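Local coordinates for high-affinity zinc uptake system protein znuA (PDB 3MFQ) that probably captures zinc and related divalent metal ions outside the cell membrane as the solute-binding component of an ABC uptake system, at residues 162-167 / 180-185; 215-220 / 275-280; 105-110 / 171-176. One frame throughout, in Å; residues are numbered along the deposited sequence.

Contact 1. Residues 162-167 / 180-185; sequences ESRYLV and YDFTLY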
loop_
_atom_site.group_PDB
_atom_site.type_symbol
_atom_site.label_atom_id
_atom_site.label_comp_id
_atom_site.label_asym_id
_atom_site.label_seq_id
_atom_site.Cartn_x
_atom_site.Cartn_y
_atom_site.Cartn_z
ATOM N N GLU A 162 21.627 -11.415 5.412
ATOM C CA GLU A 162 22.292 -10.822 4.260
ATOM C C GLU A 162 21.348 -10.710 3.071
ATOM O O GLU A 162 21.607 -9.959 2.135
ATOM C CB GLU A 162 23.519 -11.646 3.869
ATOM C CG GLU A 162 24.077 -12.485 4.999
ATOM C CD GLU A 162 23.358 -13.807 5.150
ATOM O OE1 GLU A 162 23.263 -14.550 4.152
ATOM O OE2 GLU A 162 22.891 -14.108 6.268
ATOM N N SER A 163 20.254 -11.460 3.113
ATOM C CA SER A 163 19.295 -11.465 2.014
ATOM C C SER A 163 18.070 -10.607 2.324
ATOM O O SER A 163 17.089 -10.620 1.580
ATOM C CB SER A 163 18.870 -12.897 1.683
ATOM O OG SER A 163 19.987 -13.687 1.316
ATOM N N ARG A 164 18.129 -9.861 3.423
ATOM C CA ARG A 164 17.023 -8.994 3.814
ATOM C C ARG A 164 17.085 -7.657 3.091
ATOM O O ARG A 164 17.105 -6.599 3.717
ATOM C CB ARG A 164 17.013 -8.777 5.327
ATOM C CG ARG A 164 16.729 -10.040 6.116
ATOM C CD ARG A 164 15.710 -9.786 7.208
ATOM N NE ARG A 164 15.038 -11.019 7.599
ATOM C CZ ARG A 164 13.914 -11.068 8.302
ATOM N NH1 ARG A 164 13.327 -9.949 8.697
ATOM N NH2 ARG A 164 13.374 -12.238 8.609
ATOM N N TYR A 165 17.115 -7.717 1.765
ATOM C CA TYR A 165 17.162 -6.520 0.941
ATOM C C TYR A 165 16.119 -6.580 -0.164
ATOM O O TYR A 165 16.186 -7.428 -1.052
ATOM C CB TYR A 165 18.555 -6.340 0.343
ATOM C CG TYR A 165 19.612 -6.009 1.365
ATOM C CD1 TYR A 165 20.289 -7.013 2.043
ATOM C CD2 TYR A 165 19.933 -4.691 1.654
ATOM C CE1 TYR A 165 21.258 -6.713 2.979
ATOM C CE2 TYR A 165 20.900 -4.381 2.588
ATOM C CZ TYR A 165 21.559 -5.395 3.248
ATOM O OH TYR A 165 22.523 -5.088 4.179
ATOM N N LEU A 166 15.157 -5.668 -0.102
ATOM C CA LEU A 166 14.054 -5.646 -1.049
ATOM C C LEU A 166 14.260 -4.553 -2.087
ATOM O O LEU A 166 14.601 -3.421 -1.747
ATOM C CB LEU A 166 12.737 -5.422 -0.307
ATOM C CG LEU A 166 11.446 -5.435 -1.122
ATOM C CD1 LEU A 166 11.272 -6.764 -1.828
ATOM C CD2 LEU A 166 10.262 -5.153 -0.218
ATOM N N VAL A 167 14.055 -4.895 -3.354
ATOM C CA VAL A 167 14.177 -3.921 -4.431
ATOM C C VAL A 167 12.860 -3.788 -5.183
ATOM O O VAL A 167 12.357 -4.756 -5.752
ATOM C CB VAL A 167 15.288 -4.299 -5.421
ATOM C CG1 VAL A 167 15.394 -3.249 -6.514
ATOM C CG2 VAL A 167 16.611 -4.450 -4.693
ATOM N N TYR A 180 10.016 -5.320 9.913
ATOM C CA TYR A 180 10.628 -6.645 9.910
ATOM C C TYR A 180 12.099 -6.624 9.552
ATOM O O TYR A 180 12.560 -7.433 8.754
ATOM C CB TYR A 180 9.877 -7.560 8.948
ATOM C CG TYR A 180 8.390 -7.428 9.102
ATOM C CD1 TYR A 180 7.690 -8.228 9.991
ATOM C CD2 TYR A 180 7.690 -6.476 8.384
ATOM C CE1 TYR A 180 6.328 -8.095 10.143
ATOM C CE2 TYR A 180 6.338 -6.331 8.526
ATOM C CZ TYR A 180 5.655 -7.143 9.408
ATOM O OH TYR A 180 4.298 -7.007 9.556
ATOM N N ASP A 181 12.833 -5.698 10.150
ATOM C CA ASP A 181 14.274 -5.639 9.966
ATOM C C ASP A 181 14.658 -5.864 8.507
ATOM O O ASP A 181 15.369 -6.816 8.180
ATOM C CB ASP A 181 14.955 -6.685 10.845
ATOM C CG ASP A 181 16.456 -6.523 10.883
ATOM O OD1 ASP A 181 16.929 -5.371 10.986
ATOM O OD2 ASP A 181 17.160 -7.550 10.813
ATOM N N PHE A 182 14.180 -4.982 7.634
ATOM C CA PHE A 182 14.468 -5.081 6.210
ATOM C C PHE A 182 15.053 -3.791 5.654
ATOM O O PHE A 182 14.890 -2.721 6.236
ATOM C CB PHE A 182 13.203 -5.435 5.438
ATOM C CG PHE A 182 13.188 -6.836 4.916
ATOM C CD1 PHE A 182 12.701 -7.872 5.693
ATOM C CD2 PHE A 182 13.662 -7.118 3.649
ATOM C CE1 PHE A 182 12.686 -9.163 5.214
ATOM C CE2 PHE A 182 13.650 -8.406 3.162
ATOM C CZ PHE A 182 13.162 -9.431 3.947
ATOM N N THR A 183 15.731 -3.908 4.517
ATOM C CA THR A 183 16.294 -2.755 3.824
ATOM C C THR A 183 15.692 -2.641 2.430
ATOM O O THR A 183 15.724 -3.598 1.655
ATOM C CB THR A 183 17.824 -2.863 3.699
ATOM O OG1 THR A 183 18.416 -2.826 5.004
ATOM C CG2 THR A 183 18.372 -1.718 2.868
ATOM N N LEU A 184 15.146 -1.471 2.112
ATOM C CA LEU A 184 14.486 -1.257 0.826
ATOM C C LEU A 184 15.206 -0.241 -0.053
ATOM O O LEU A 184 15.550 0.855 0.395
ATOM C CB LEU A 184 13.036 -0.809 1.032
ATOM C CG LEU A 184 12.322 -0.269 -0.211
ATOM C CD1 LEU A 184 12.051 -1.386 -1.207
ATOM C CD2 LEU A 184 11.029 0.437 0.166
ATOM N N TYR A 185 15.423 -0.613 -1.309
ATOM C CA TYR A 185 15.934 0.316 -2.307
ATOM C C TYR A 185 14.915 0.466 -3.429
ATOM O O TYR A 185 14.201 -0.481 -3.759
ATOM C CB TYR A 185 17.267 -0.168 -2.878
ATOM C CG TYR A 185 18.364 -0.318 -1.851
ATOM C CD1 TYR A 185 19.046 -1.517 -1.708
ATOM C CD2 TYR A 185 18.714 0.736 -1.024
ATOM C CE1 TYR A 185 20.048 -1.659 -0.773
ATOM C CE2 TYR A 185 19.714 0.603 -0.085
ATOM C CZ TYR A 185 20.377 -0.597 0.036
ATOM O OH TYR A 185 21.374 -0.734 0.972
HETATM O O HOH W 1 18.349 -5.552 6.649
#
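Arg164 lies across the aromatic ring of Phe182, the two side chains crossing at about a right angle. Its CB sits over the middle of the ring, 4.0 Å from the Phe182 centroid, in an on-face CH-pi contact. A bend at chi2 (-134°) brings CD and the guanidinium over the CE1 side of the ring. Guanidinium and ring planes are 36° apart: Phe182 CE1 stands over one guanidinium face, whereas Tyr180 O and Asp181 O approach at its edge. NH1 of Arg164 makes a poorly aimed, weak hydrogen bond to Tyr180 O. The carboxylate of Asp181 pairs with Lys161.

From here the backbones zip together as neighbouring parallel strands. Leu166 spends both its N-H and its carbonyl on the partner strand, its N donating to Thr183 O at 2.8 Å and its O accepting from Tyr185 N. Both bonds are fairly straight, whereas the one from Thr183 N to Arg164 O is more bent (151° at the hydrogen). A water binds Thr183 OG1 and, weakly, Arg164 O. On one face of the sheet Tyr165 and Thr183 lie side by side and point the same way, CD2 of Tyr165 being 3.5 Å from CB of Thr183; the same Tyr165 CD2 meets Tyr185 CE1 obliquely at 3.9 Å. On the other face Leu166 and Leu184 pack at a slant, CG of Leu166 lying 4.1 Å from CD1 of Leu184. Two adjacent parallel strands joined through helix 174-179 form a beta-alpha-beta crossover, the building unit of alpha/beta lobes such as those of metal-binding proteins of this family.

Contact 2. Residues 215-220 / 275-280; sequences AIFTES and KLMVKY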
loop_
_atom_site.group_PDB
_atom_site.type_symbol
_atom_site.label_atom_id
_atom_site.label_comp_id
_atom_site.label_asym_id
_atom_site.label_seq_id
_atom_site.Cartn_x
_atom_site.Cartn_y
_atom_site.Cartn_z
ATOM N N ALA A 215 17.734 -10.635 -6.930
ATOM C CA ALA A 215 16.313 -10.533 -7.244
ATOM C C ALA A 215 15.749 -9.141 -6.972
ATOM O O ALA A 215 15.765 -8.663 -5.838
ATOM C CB ALA A 215 15.526 -11.586 -6.481
ATOM N N ILE A 216 15.256 -8.495 -8.024
ATOM C CA ILE A 216 14.568 -7.219 -7.888
ATOM C C ILE A 216 13.090 -7.427 -8.190
ATOM O O ILE A 216 12.732 -8.226 -9.054
ATOM C CB ILE A 216 15.164 -6.146 -8.821
ATOM C CG1 ILE A 216 15.047 -6.580 -10.284
ATOM C CG2 ILE A 216 16.616 -5.881 -8.460
ATOM C CD1 ILE A 216 15.672 -5.604 -11.252
ATOM N N PHE A 217 12.229 -6.718 -7.472
ATOM C CA PHE A 217 10.800 -6.993 -7.544
ATOM C C PHE A 217 10.010 -6.063 -8.455
ATOM O O PHE A 217 10.449 -4.958 -8.778
ATOM C CB PHE A 217 10.187 -7.025 -6.146
ATOM C CG PHE A 217 10.505 -8.274 -5.383
ATOM C CD1 PHE A 217 11.714 -8.409 -4.722
ATOM C CD2 PHE A 217 9.601 -9.321 -5.335
ATOM C CE1 PHE A 217 12.011 -9.563 -4.020
ATOM C CE2 PHE A 217 9.892 -10.479 -4.635
ATOM C CZ PHE A 217 11.099 -10.598 -3.977
ATOM N N THR A 218 8.835 -6.539 -8.855
ATOM C CA THR A 218 7.952 -5.822 -9.765
ATOM C C THR A 218 6.586 -5.615 -9.115
ATOM O O THR A 218 6.119 -6.465 -8.358
ATOM C CB THR A 218 7.784 -6.598 -11.087
ATOM O OG1 THR A 218 8.933 -6.385 -11.914
ATOM C CG2 THR A 218 6.546 -6.137 -11.834
ATOM N N GLU A 219 5.953 -4.481 -9.403
ATOM C CA GLU A 219 4.652 -4.163 -8.821
ATOM C C GLU A 219 3.592 -3.956 -9.899
ATOM O O GLU A 219 3.909 -3.612 -11.038
ATOM C CB GLU A 219 4.752 -2.924 -7.933
ATOM C CG GLU A 219 5.068 -1.655 -8.696
ATOM C CD GLU A 219 5.448 -0.509 -7.787
ATOM O OE1 GLU A 219 5.473 -0.712 -6.556
ATOM O OE2 GLU A 219 5.726 0.593 -8.304
ATOM N N SER A 220 2.333 -4.160 -9.522
ATOM C CA SER A 220 1.218 -4.150 -10.466
ATOM C C SER A 220 0.804 -2.757 -10.937
ATOM O O SER A 220 0.162 -2.620 -11.978
ATOM C CB SER A 220 0.007 -4.860 -9.853
ATOM O OG SER A 220 -0.459 -4.168 -8.707
ATOM N N LYS A 275 4.897 -14.239 0.709
ATOM C CA LYS A 275 5.309 -15.500 0.097
ATOM C C LYS A 275 6.229 -15.246 -1.091
ATOM O O LYS A 275 7.205 -15.963 -1.305
ATOM C CB LYS A 275 4.096 -16.315 -0.363
ATOM C CG LYS A 275 3.245 -16.905 0.754
ATOM C CD LYS A 275 2.224 -17.891 0.190
ATOM C CE LYS A 275 1.273 -18.403 1.266
ATOM N NZ LYS A 275 0.344 -19.444 0.738
ATOM N N LEU A 276 5.906 -14.217 -1.864
ATOM C CA LEU A 276 6.662 -13.890 -3.064
ATOM C C LEU A 276 8.102 -13.546 -2.716
ATOM O O LEU A 276 9.037 -13.973 -3.393
ATOM C CB LEU A 276 6.003 -12.719 -3.798
ATOM C CG LEU A 276 6.522 -12.402 -5.200
ATOM C CD1 LEU A 276 6.352 -13.606 -6.108
ATOM C CD2 LEU A 276 5.803 -11.197 -5.776
ATOM N N MET A 277 8.275 -12.773 -1.653
ATOM C CA MET A 277 9.601 -12.346 -1.231
ATOM C C MET A 277 10.445 -13.527 -0.767
ATOM O O MET A 277 11.614 -13.646 -1.131
ATOM C CB MET A 277 9.491 -11.314 -0.111
ATOM C CG MET A 277 8.680 -10.089 -0.483
ATOM S SD MET A 277 8.571 -8.903 0.865
ATOM C CE MET A 277 7.519 -7.657 0.130
ATOM N N VAL A 278 9.850 -14.398 0.038
ATOM C CA VAL A 278 10.589 -15.525 0.590
ATOM C C VAL A 278 11.070 -16.449 -0.518
ATOM O O VAL A 278 12.179 -16.969 -0.457
ATOM C CB VAL A 278 9.753 -16.326 1.612
ATOM C CG1 VAL A 278 9.070 -15.383 2.591
ATOM C CG2 VAL A 278 8.730 -17.197 0.908
ATOM N N LYS A 279 10.238 -16.636 -1.538
ATOM C CA LYS A 279 10.555 -17.566 -2.614
ATOM C C LYS A 279 11.816 -17.161 -3.362
ATOM O O LYS A 279 12.627 -18.010 -3.728
ATOM C CB LYS A 279 9.386 -17.690 -3.592
ATOM C CG LYS A 279 9.676 -18.612 -4.761
ATOM C CD LYS A 279 8.433 -18.883 -5.587
ATOM C CE LYS A 279 8.718 -19.884 -6.700
ATOM N NZ LYS A 279 7.490 -20.277 -7.446
ATOM N N TYR A 280 11.986 -15.861 -3.578
ATOM C CA TYR A 280 13.102 -15.370 -4.375
ATOM C C TYR A 280 14.216 -14.740 -3.545
ATOM O O TYR A 280 15.187 -14.224 -4.095
ATOM C CB TYR A 280 12.605 -14.381 -5.428
ATOM C CG TYR A 280 11.694 -15.010 -6.454
ATOM C CD1 TYR A 280 12.192 -15.460 -7.670
ATOM C CD2 TYR A 280 10.338 -15.165 -6.204
ATOM C CE1 TYR A 280 11.364 -16.040 -8.610
ATOM C CE2 TYR A 280 9.500 -15.745 -7.137
ATOM C CZ TYR A 280 10.019 -16.181 -8.339
ATOM O OH TYR A 280 9.192 -16.761 -9.275
#
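Phe217 rests its ring on helix 266-281, the C-terminal helix that packs against strand 215-217 in a layered alpha/beta arrangement. The short segments run nearly antiparallel, at 163°, with their axes 9.8 Å apart. The far end of the ring does the touching: CZ of Phe217 comes within 3.6 Å of Met277 CA, and CE2 lies 3.9 Å from CG of Leu276. Leu276 O sits at the ring's edge, near its plane. Holding CG anti to its own carbonyl carbon (chi1 -75°), Phe217 projects towards the helix. Two residues earlier on the same side of the strand, the Ala215 methyl carbon CB rests 3.6 Å from Tyr280 O and 4.2 Å from Tyr280 CB. No hydrogen bond joins the segments; carbon atoms pack on one another and on the carbonyls of Leu276 and Tyr280.

Further out, Leu166 touches both Phe217 and Met277, while Leu251 also packs on Phe217. Strand 215-217 is held by backbone hydrogen bonds on both flanks, from Phe217 to Val167 and from Ile216 to Glu242 and Val244. Past its end, Glu219 is held at both carboxylate oxygens: OE1 bonds Ser253 OG, and OE2 bonds Thr222 OG1 and ND1 of the zinc ligand His170.

Contact 3. Residues 105-110 / 171-176; sequences FWFSIP and DAFNYF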
loop_
_atom_site.group_PDB
_atom_site.type_symbol
_atom_site.label_atom_id
_atom_site.label_comp_id
_atom_site.label_asym_id
_atom_site.label_seq_id
_atom_site.Cartn_x
_atom_site.Cartn_y
_atom_site.Cartn_z
ATOM N N PHE A 105 1.537 3.640 4.726
ATOM C CA PHE A 105 1.476 3.239 6.129
ATOM C C PHE A 105 0.871 1.853 6.346
ATOM O O PHE A 105 1.057 1.250 7.402
ATOM C CB PHE A 105 0.645 4.253 6.909
ATOM C CG PHE A 105 -0.800 4.264 6.518
ATOM C CD1 PHE A 105 -1.252 5.098 5.513
ATOM C CD2 PHE A 105 -1.704 3.422 7.141
ATOM C CE1 PHE A 105 -2.584 5.101 5.144
ATOM C CE2 PHE A 105 -3.036 3.420 6.778
ATOM C CZ PHE A 105 -3.477 4.261 5.777
ATOM N N TRP A 106 0.136 1.357 5.357
ATOM C CA TRP A 106 -0.659 0.139 5.533
ATOM C C TRP A 106 0.158 -1.145 5.697
ATOM O O TRP A 106 -0.373 -2.165 6.138
ATOM C CB TRP A 106 -1.679 -0.015 4.397
ATOM C CG TRP A 106 -1.092 0.153 3.038
ATOM C CD1 TRP A 106 -0.535 -0.817 2.262
ATOM C CD2 TRP A 106 -1.004 1.367 2.291
ATOM N NE1 TRP A 106 -0.102 -0.283 1.073
ATOM C CE2 TRP A 106 -0.379 1.059 1.066
ATOM C CE3 TRP A 106 -1.393 2.686 2.535
ATOM C CZ2 TRP A 106 -0.135 2.020 0.091
ATOM C CZ3 TRP A 106 -1.149 3.638 1.566
ATOM C CH2 TRP A 106 -0.526 3.301 0.359
ATOM N N PHE A 107 1.441 -1.100 5.348
ATOM C CA PHE A 107 2.309 -2.260 5.534
ATOM C C PHE A 107 2.828 -2.342 6.968
ATOM O O PHE A 107 3.408 -3.347 7.372
ATOM C CB PHE A 107 3.463 -2.250 4.531
ATOM C CG PHE A 107 3.033 -2.486 3.112
ATOM C CD1 PHE A 107 2.447 -3.685 2.742
ATOM C CD2 PHE A 107 3.223 -1.514 2.146
ATOM C CE1 PHE A 107 2.049 -3.907 1.434
ATOM C CE2 PHE A 107 2.828 -1.731 0.836
ATOM C CZ PHE A 107 2.242 -2.927 0.482
ATOM N N SER A 108 2.624 -1.276 7.732
ATOM C CA SER A 108 2.854 -1.321 9.166
ATOM C C SER A 108 1.553 -1.734 9.831
ATOM O O SER A 108 0.739 -0.889 10.195
ATOM C CB SER A 108 3.304 0.040 9.696
ATOM O OG SER A 108 3.419 0.025 11.114
ATOM N N ILE A 109 1.356 -3.040 9.973
ATOM C CA ILE A 109 0.116 -3.578 10.525
ATOM C C ILE A 109 -0.442 -2.767 11.697
ATOM O O ILE A 109 -1.646 -2.528 11.765
ATOM C CB ILE A 109 0.264 -5.063 10.913
ATOM C CG1 ILE A 109 0.412 -5.915 9.652
ATOM C CG2 ILE A 109 -0.930 -5.525 11.727
ATOM C CD1 ILE A 109 0.484 -7.396 9.921
ATOM N N PRO A 110 0.426 -2.339 12.626
ATOM C CA PRO A 110 -0.067 -1.483 13.709
ATOM C C PRO A 110 -0.790 -0.251 13.166
ATOM O O PRO A 110 -1.899 0.067 13.599
ATOM C CB PRO A 110 1.215 -1.069 14.430
ATOM C CG PRO A 110 2.153 -2.187 14.184
ATOM C CD PRO A 110 1.849 -2.683 12.801
ATOM N N ASP A 171 9.663 3.734 -3.675
ATOM C CA ASP A 171 9.732 3.647 -2.223
ATOM C C ASP A 171 8.345 3.509 -1.604
ATOM O O ASP A 171 7.700 4.505 -1.283
ATOM C CB ASP A 171 10.430 4.885 -1.665
ATOM C CG ASP A 171 11.257 4.582 -0.438
ATOM O OD1 ASP A 171 11.053 3.506 0.164
ATOM O OD2 ASP A 171 12.113 5.418 -0.080
ATOM N N ALA A 172 7.894 2.272 -1.427
ATOM C CA ALA A 172 6.544 2.030 -0.933
ATOM C C ALA A 172 6.509 1.002 0.192
ATOM O O ALA A 172 5.435 0.636 0.667
ATOM C CB ALA A 172 5.638 1.596 -2.074
ATOM N N PHE A 173 7.680 0.539 0.614
ATOM C CA PHE A 173 7.757 -0.500 1.633
ATOM C C PHE A 173 8.623 -0.091 2.818
ATOM O O PHE A 173 9.155 -0.945 3.526
ATOM C CB PHE A 173 8.286 -1.800 1.029
ATOM C CG PHE A 173 7.418 -2.358 -0.064
ATOM C CD1 PHE A 173 7.647 -2.024 -1.388
ATOM C CD2 PHE A 173 6.374 -3.220 0.230
ATOM C CE1 PHE A 173 6.851 -2.537 -2.397
ATOM C CE2 PHE A 173 5.575 -3.737 -0.775
ATOM C CZ PHE A 173 5.814 -3.393 -2.088
ATOM N N ASN A 174 8.761 1.213 3.028
ATOM C CA ASN A 174 9.515 1.723 4.168
ATOM C C ASN A 174 8.898 1.279 5.480
ATOM O O ASN A 174 9.604 0.920 6.421
ATOM C CB ASN A 174 9.594 3.247 4.129
ATOM C CG ASN A 174 10.648 3.749 3.169
ATOM O OD1 ASN A 174 11.716 3.153 3.038
ATOM N ND2 ASN A 174 10.357 4.855 2.496
ATOM N N TYR A 175 7.573 1.313 5.541
ATOM C CA TYR A 175 6.865 0.885 6.736
ATOM C C TYR A 175 7.002 -0.623 6.909
ATOM O O TYR A 175 7.053 -1.129 8.030
ATOM C CB TYR A 175 5.394 1.291 6.660
ATOM C CG TYR A 175 5.173 2.784 6.764
ATOM C CD1 TYR A 175 4.936 3.386 7.993
ATOM C CD2 TYR A 175 5.208 3.593 5.635
ATOM C CE1 TYR A 175 4.733 4.751 8.095
ATOM C CE2 TYR A 175 5.004 4.958 5.727
ATOM C CZ TYR A 175 4.768 5.531 6.959
ATOM O OH TYR A 175 4.568 6.888 7.059
ATOM N N PHE A 176 7.070 -1.333 5.789
ATOM C CA PHE A 176 7.242 -2.775 5.815
ATOM C C PHE A 176 8.625 -3.130 6.335
ATOM O O PHE A 176 8.768 -3.879 7.300
ATOM C CB PHE A 176 7.048 -3.361 4.419
ATOM C CG PHE A 176 7.384 -4.819 4.330
ATOM C CD1 PHE A 176 6.429 -5.781 4.606
ATOM C CD2 PHE A 176 8.658 -5.227 3.982
ATOM C CE1 PHE A 176 6.737 -7.122 4.531
ATOM C CE2 PHE A 176 8.972 -6.567 3.905
ATOM C CZ PHE A 176 8.010 -7.517 4.180
#
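The hydroxyl of Tyr175, whose ring lies against Phe105, is gripped twice, by Asp102 O and by Asn91 N, and these bonds fix the far end of the ring. Phe105 CA stands over the centre of one Tyr175 face, 3.7 Å from the centroid and 8° off the normal, a CH-pi contact made by backbone rather than side chain. Nearer the root of the tyrosine, its CB meets Ser108 CB at 3.9 Å. Ser108 is the N-cap of helix 109-123, and its N bonds back to Phe105 O.

Phe107 carries the other half. Its ring is sandwiched: Trp106 CD1 covers one face over the centre, and Phe173 the opposite face towards the rim. The Phe107 and Phe173 rings form an offset stack, centroids 4.9 Å apart and planes inclined by 29°. Ala172 O lies obliquely by Phe107 CD2, at 3.4 Å, without a hydrogen bond. CB of Phe107 also touches CB of Phe176 at 3.8 Å. Met269 and Asn273 of helix 266-281 pack on Phe107 as well. Zinc ligands His104 and His170 immediately precede the two segments, and the Ala172 side chain is about 4 Å from the metal at its nearest, so the packing lies next to the zinc site, which in this family is set between two lobes.

Contacts 1 and 2 lie side by side, centres about 12 Å apart, in the C-terminal part of the chain: strand 165-167 stands between 183-185 and 215-217, its backbone joined to both. Contact 3 is nearer the middle of the molecule, its centre about 13 Å from that of contact 1 and 16 Å from that of contact 2. Its segment 171-176 falls between the two strands of contact 1, so those two contacts cross along the chain, while contact 2 follows both in sequence. Leu184 packs on Phe173, and Met277 SD touches Phe176. Through these touches the strands and helix 266-281 connect to the segments that follow the zinc ligands His104 and His170.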